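Local coordinates for protein histidine--tRNA ligase (Thermus thermophilus, PDB 1H4V) that attaches L-histidine to tRNA(His) at the expense of ATP, working as a homodimeric class II aminoacyl-tRNA synthetase, at residues A379-E393 with L396-R409. Sequence-based numbering, arbitrary orientation.
Sequences AFAGFLGEDELRAGE and LKRLATGEQVRLSR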
loop_
_atom_site.group_PDB
_atom_site.type_symbol
_atom_site.label_atom_id
_atom_site.label_comp_id
_atom_site.label_asym_id
_atom_site.label_seq_id
_atom_site.Cartn_x
_atom_site.Cartn_y
_atom_site.Cartn_z
ATOM N N ALA A 379 -14.958 22.708 -11.964
ATOM C CA ALA A 379 -16.392 22.825 -12.153
ATOM C C ALA A 379 -16.691 24.330 -12.127
ATOM O O ALA A 379 -17.400 24.848 -12.990
ATOM C CB ALA A 379 -17.137 22.115 -11.031
ATOM N N PHE A 380 -16.122 25.024 -11.142
ATOM C CA PHE A 380 -16.305 26.465 -10.998
ATOM C C PHE A 380 -14.989 27.205 -10.951
ATOM O O PHE A 380 -13.972 26.664 -10.528
ATOM C CB PHE A 380 -17.048 26.819 -9.707
ATOM C CG PHE A 380 -18.511 26.507 -9.732
ATOM C CD1 PHE A 380 -18.966 25.231 -9.436
ATOM C CD2 PHE A 380 -19.438 27.499 -10.038
ATOM C CE1 PHE A 380 -20.332 24.940 -9.442
ATOM C CE2 PHE A 380 -20.800 27.224 -10.046
ATOM C CZ PHE A 380 -21.250 25.941 -9.747
ATOM N N ALA A 381 -15.025 28.457 -11.383
ATOM C CA ALA A 381 -13.862 29.321 -11.339
ATOM C C ALA A 381 -14.295 30.403 -10.354
ATOM O O ALA A 381 -15.476 30.746 -10.293
ATOM C CB ALA A 381 -13.590 29.920 -12.698
ATOM N N GLY A 382 -13.360 30.915 -9.562
ATOM C CA GLY A 382 -13.699 31.950 -8.602
ATOM C C GLY A 382 -12.780 33.134 -8.804
ATOM O O GLY A 382 -11.610 32.970 -9.158
ATOM N N PHE A 383 -13.294 34.333 -8.590
ATOM C CA PHE A 383 -12.472 35.511 -8.769
ATOM C C PHE A 383 -12.495 36.410 -7.554
ATOM O O PHE A 383 -13.558 36.728 -7.018
ATOM C CB PHE A 383 -12.918 36.289 -10.010
ATOM C CG PHE A 383 -12.808 35.501 -11.276
ATOM C CD1 PHE A 383 -13.783 34.570 -11.616
ATOM C CD2 PHE A 383 -11.707 35.659 -12.116
ATOM C CE1 PHE A 383 -13.663 33.804 -12.775
ATOM C CE2 PHE A 383 -11.576 34.895 -13.280
ATOM C CZ PHE A 383 -12.554 33.970 -13.607
ATOM N N LEU A 384 -11.303 36.804 -7.117
ATOM C CA LEU A 384 -11.163 37.677 -5.963
ATOM C C LEU A 384 -10.306 38.889 -6.308
ATOM O O LEU A 384 -9.108 38.775 -6.577
ATOM C CB LEU A 384 -10.532 36.925 -4.793
ATOM C CG LEU A 384 -11.347 35.838 -4.099
ATOM C CD1 LEU A 384 -10.453 35.132 -3.084
ATOM C CD2 LEU A 384 -12.549 36.450 -3.400
ATOM N N GLY A 385 -10.940 40.050 -6.306
ATOM C CA GLY A 385 -10.235 41.272 -6.605
ATOM C C GLY A 385 -10.547 42.299 -5.540
ATOM O O GLY A 385 -11.239 42.011 -4.555
ATOM N N GLU A 386 -10.036 43.507 -5.750
ATOM C CA GLU A 386 -10.238 44.608 -4.826
ATOM C C GLU A 386 -11.715 44.777 -4.490
ATOM O O GLU A 386 -12.076 44.930 -3.323
ATOM C CB GLU A 386 -9.692 45.885 -5.448
ATOM C CG GLU A 386 -9.503 47.019 -4.478
ATOM C CD GLU A 386 -8.900 48.236 -5.141
ATOM O OE1 GLU A 386 -8.489 49.156 -4.406
ATOM O OE2 GLU A 386 -8.843 48.276 -6.394
ATOM N N ASP A 387 -12.564 44.725 -5.512
ATOM C CA ASP A 387 -14.002 44.883 -5.330
ATOM C C ASP A 387 -14.624 43.822 -4.415
ATOM O O ASP A 387 -15.320 44.159 -3.456
ATOM C CB ASP A 387 -14.719 44.874 -6.690
ATOM C CG ASP A 387 -14.218 45.971 -7.631
ATOM O OD1 ASP A 387 -13.052 45.889 -8.088
ATOM O OD2 ASP A 387 -14.990 46.917 -7.913
ATOM N N GLU A 388 -14.398 42.542 -4.701
ATOM C CA GLU A 388 -14.981 41.516 -3.844
ATOM C C GLU A 388 -14.353 41.514 -2.459
ATOM O O GLU A 388 -15.022 41.199 -1.474
ATOM C CB GLU A 388 -14.893 40.110 -4.463
ATOM C CG GLU A 388 -13.829 39.894 -5.523
ATOM C CD GLU A 388 -14.238 40.433 -6.878
ATOM O OE1 GLU A 388 -15.347 40.082 -7.334
ATOM O OE2 GLU A 388 -13.452 41.196 -7.482
ATOM N N LEU A 389 -13.079 41.881 -2.371
ATOM C CA LEU A 389 -12.422 41.913 -1.071
ATOM C C LEU A 389 -13.051 42.964 -0.159
ATOM O O LEU A 389 -13.303 42.702 1.011
ATOM C CB LEU A 389 -10.921 42.176 -1.221
ATOM C CG LEU A 389 -10.070 41.014 -1.761
ATOM C CD1 LEU A 389 -8.591 41.348 -1.603
ATOM C CD2 LEU A 389 -10.388 39.737 -1.001
ATOM N N ARG A 390 -13.325 44.147 -0.698
ATOM C CA ARG A 390 -13.932 45.212 0.092
ATOM C C ARG A 390 -15.365 44.866 0.477
ATOM O O ARG A 390 -15.845 45.264 1.538
ATOM C CB ARG A 390 -13.919 46.531 -0.685
ATOM N N ALA A 391 -16.044 44.118 -0.382
ATOM C CA ALA A 391 -17.424 43.740 -0.116
ATOM C C ALA A 391 -17.539 42.413 0.632
ATOM O O ALA A 391 -18.632 42.019 1.025
ATOM C CB ALA A 391 -18.199 43.665 -1.428
ATOM N N GLY A 392 -16.419 41.725 0.835
ATOM C CA GLY A 392 -16.473 40.443 1.520
ATOM C C GLY A 392 -17.329 39.481 0.713
ATOM O O GLY A 392 -18.155 38.748 1.257
ATOM N N GLU A 393 -17.126 39.493 -0.600
ATOM C CA GLU A 393 -17.878 38.649 -1.516
ATOM C C GLU A 393 -16.949 37.887 -2.450
ATOM O O GLU A 393 -15.725 37.974 -2.339
ATOM C CB GLU A 393 -18.835 39.509 -2.348
ATOM C CG GLU A 393 -19.861 40.249 -1.517
ATOM C CD GLU A 393 -20.686 41.233 -2.328
ATOM O OE1 GLU A 393 -21.609 41.842 -1.750
ATOM O OE2 GLU A 393 -20.415 41.402 -3.538
ATOM N N LEU A 396 -18.422 33.821 -8.795
ATOM C CA LEU A 396 -18.309 32.439 -9.228
ATOM C C LEU A 396 -18.817 32.294 -10.655
ATOM O O LEU A 396 -19.715 33.012 -11.085
ATOM C CB LEU A 396 -19.106 31.515 -8.296
ATOM C CG LEU A 396 -18.636 31.399 -6.836
ATOM C CD1 LEU A 396 -19.571 30.463 -6.068
ATOM C CD2 LEU A 396 -17.197 30.891 -6.787
ATOM N N LYS A 397 -18.224 31.365 -11.391
ATOM C CA LYS A 397 -18.633 31.132 -12.756
ATOM C C LYS A 397 -18.649 29.643 -13.038
ATOM O O LYS A 397 -17.600 29.000 -13.042
ATOM C CB LYS A 397 -17.677 31.825 -13.728
ATOM C CG LYS A 397 -18.099 31.707 -15.184
ATOM C CD LYS A 397 -17.061 32.316 -16.114
ATOM C CE LYS A 397 -17.617 32.493 -17.516
ATOM N NZ LYS A 397 -18.803 33.403 -17.489
ATOM N N ARG A 398 -19.836 29.088 -13.258
ATOM C CA ARG A 398 -19.931 27.674 -13.566
ATOM C C ARG A 398 -19.378 27.559 -14.981
ATOM O O ARG A 398 -19.995 28.014 -15.941
ATOM C CB ARG A 398 -21.382 27.201 -13.492
ATOM C CG ARG A 398 -21.530 25.700 -13.673
ATOM C CD ARG A 398 -22.896 25.204 -13.218
ATOM N NE ARG A 398 -22.991 23.746 -13.299
ATOM C CZ ARG A 398 -22.172 22.905 -12.673
ATOM N NH1 ARG A 398 -21.192 23.373 -11.914
ATOM N NH2 ARG A 398 -22.325 21.596 -12.810
ATOM N N LEU A 399 -18.196 26.967 -15.098
ATOM C CA LEU A 399 -17.536 26.838 -16.389
ATOM C C LEU A 399 -18.374 26.167 -17.475
ATOM O O LEU A 399 -18.466 26.679 -18.589
ATOM C CB LEU A 399 -16.193 26.109 -16.226
ATOM C CG LEU A 399 -15.173 26.747 -15.271
ATOM C CD1 LEU A 399 -13.820 26.100 -15.475
ATOM C CD2 LEU A 399 -15.054 28.222 -15.529
ATOM N N ALA A 400 -18.993 25.039 -17.149
ATOM C CA ALA A 400 -19.807 24.306 -18.113
ATOM C C ALA A 400 -20.980 25.088 -18.717
ATOM O O ALA A 400 -21.342 24.863 -19.872
ATOM C CB ALA A 400 -20.323 23.018 -17.477
ATOM N N THR A 401 -21.580 25.999 -17.955
ATOM C CA THR A 401 -22.711 26.762 -18.474
ATOM C C THR A 401 -22.462 28.263 -18.618
ATOM O O THR A 401 -23.309 28.983 -19.147
ATOM C CB THR A 401 -23.960 26.568 -17.596
ATOM O OG1 THR A 401 -23.794 27.277 -16.359
ATOM C CG2 THR A 401 -24.188 25.080 -17.314
ATOM N N GLY A 402 -21.310 28.734 -18.146
ATOM C CA GLY A 402 -20.992 30.149 -18.250
ATOM C C GLY A 402 -21.689 31.038 -17.238
ATOM O O GLY A 402 -21.369 32.221 -17.122
ATOM N N GLU A 403 -22.644 30.478 -16.504
ATOM C CA GLU A 403 -23.376 31.233 -15.497
ATOM C C GLU A 403 -22.429 31.850 -14.456
ATOM O O GLU A 403 -21.662 31.136 -13.806
ATOM C CB GLU A 403 -24.385 30.323 -14.785
ATOM C CG GLU A 403 -25.019 30.988 -13.573
ATOM C CD GLU A 403 -25.844 30.038 -12.733
ATOM O OE1 GLU A 403 -25.318 28.974 -12.335
ATOM O OE2 GLU A 403 -27.020 30.361 -12.463
ATOM N N GLN A 404 -22.497 33.171 -14.295
ATOM C CA GLN A 404 -21.649 33.874 -13.342
ATOM C C GLN A 404 -22.470 34.576 -12.271
ATOM O O GLN A 404 -23.399 35.323 -12.574
ATOM C CB GLN A 404 -20.771 34.895 -14.064
ATOM C CG GLN A 404 -19.754 35.565 -13.156
ATOM C CD GLN A 404 -18.884 36.571 -13.880
ATOM O OE1 GLN A 404 -18.252 36.254 -14.886
ATOM N NE2 GLN A 404 -18.845 37.792 -13.371
ATOM N N VAL A 405 -22.111 34.342 -11.014
ATOM C CA VAL A 405 -22.834 34.932 -9.897
ATOM C C VAL A 405 -21.915 35.598 -8.873
ATOM O O VAL A 405 -20.748 35.233 -8.728
ATOM C CB VAL A 405 -23.665 33.865 -9.176
ATOM C CG1 VAL A 405 -22.730 32.821 -8.560
ATOM C CG2 VAL A 405 -24.535 34.513 -8.109
ATOM N N ARG A 406 -22.461 36.578 -8.163
ATOM C CA ARG A 406 -21.720 37.300 -7.140
ATOM C C ARG A 406 -22.384 37.006 -5.799
ATOM O O ARG A 406 -23.528 37.370 -5.576
ATOM C CB ARG A 406 -21.756 38.804 -7.429
ATOM C CG ARG A 406 -21.145 39.665 -6.344
ATOM C CD ARG A 406 -19.656 39.423 -6.220
ATOM N NE ARG A 406 -18.877 40.256 -7.137
ATOM C CZ ARG A 406 -18.545 41.526 -6.907
ATOM N NH1 ARG A 406 -18.918 42.130 -5.785
ATOM N NH2 ARG A 406 -17.831 42.194 -7.804
ATOM N N LEU A 407 -21.669 36.342 -4.905
ATOM C CA LEU A 407 -22.237 36.018 -3.606
ATOM C C LEU A 407 -21.269 36.306 -2.467
ATOM O O LEU A 407 -20.068 36.478 -2.691
ATOM C CB LEU A 407 -22.672 34.543 -3.580
ATOM C CG LEU A 407 -21.640 33.456 -3.894
ATOM C CD1 LEU A 407 -22.319 32.098 -3.900
ATOM C CD2 LEU A 407 -21.009 33.703 -5.247
ATOM N N SER A 408 -21.801 36.387 -1.252
ATOM C CA SER A 408 -20.978 36.643 -0.070
ATOM C C SER A 408 -20.219 35.370 0.311
ATOM O O SER A 408 -20.623 34.264 -0.051
ATOM C CB SER A 408 -21.855 37.088 1.101
ATOM O OG SER A 408 -22.797 36.082 1.442
ATOM N N ARG A 409 -19.124 35.524 1.046
ATOM C CA ARG A 409 -18.327 34.373 1.448
ATOM C C ARG A 409 -19.079 33.348 2.289
ATOM O O ARG A 409 -18.814 32.158 2.187
ATOM C CB ARG A 409 -17.074 34.822 2.195
ATOM C CG ARG A 409 -16.037 35.456 1.305
ATOM C CD ARG A 409 -14.656 35.262 1.892
ATOM N NE ARG A 409 -13.611 35.830 1.046
ATOM C CZ ARG A 409 -12.313 35.604 1.215
ATOM N NH1 ARG A 409 -11.893 34.815 2.199
ATOM N NH2 ARG A 409 -11.432 36.177 0.405
#
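Phe380 and Arg398 face each other as a non-hydrogen-bonded pair of the antiparallel strands 380-384 and 396-398, and the arginine passes obliquely across the phenylalanine ring. From CB outward, Arg398 first sets CB 3.5 Å from Phe380 CE2. CG then lies over the ring face in a CH-pi contact, 4.3 Å from the centroid. With CG anti to the backbone N and the chain extended as far as NE, CD reaches Phe380 CZ; a turn at the last torsion (chi4 58°) brings NH1 over to CE1, the guanidinium inclined 37° to the ring. Were the ring cut back to an alanine, the aliphatic part of Arg398 would probably lose the surface it lies on and its guanidinium would be freer to swing. On one side of this pair Ala381 and Lys397 exchange both backbone hydrogen bonds; on the other Leu399 N donates to Ala379 O at 3.1 Å.

At the far end, Arg406, on strand 404-408, bends at chi2 (66°) and chi3 to come between two acids. Glu393 OE2 takes NH1 at 2.8 Å in the guanidinium plane, whereas Glu388 OE1 lies over the guanidinium face, 3.3 Å from NH2, and contributes charge alone; OE1 is hydrogen-bonded to Thr395 OG1, which also pairs with Arg406 NE. Gly392, with positive phi, closes helix 386-391 in a Schellman motif and leads the chain into Glu393 beside Ser408.

Strand 380-384 lies at the centre of the anticodon-binding domain's mixed sheet, 404-408 at its edge. Phe380 touches Leu416 of helix 412-419, while Ala381 and Leu399, their methyls packed together, rest on helix 366-375 on the other face.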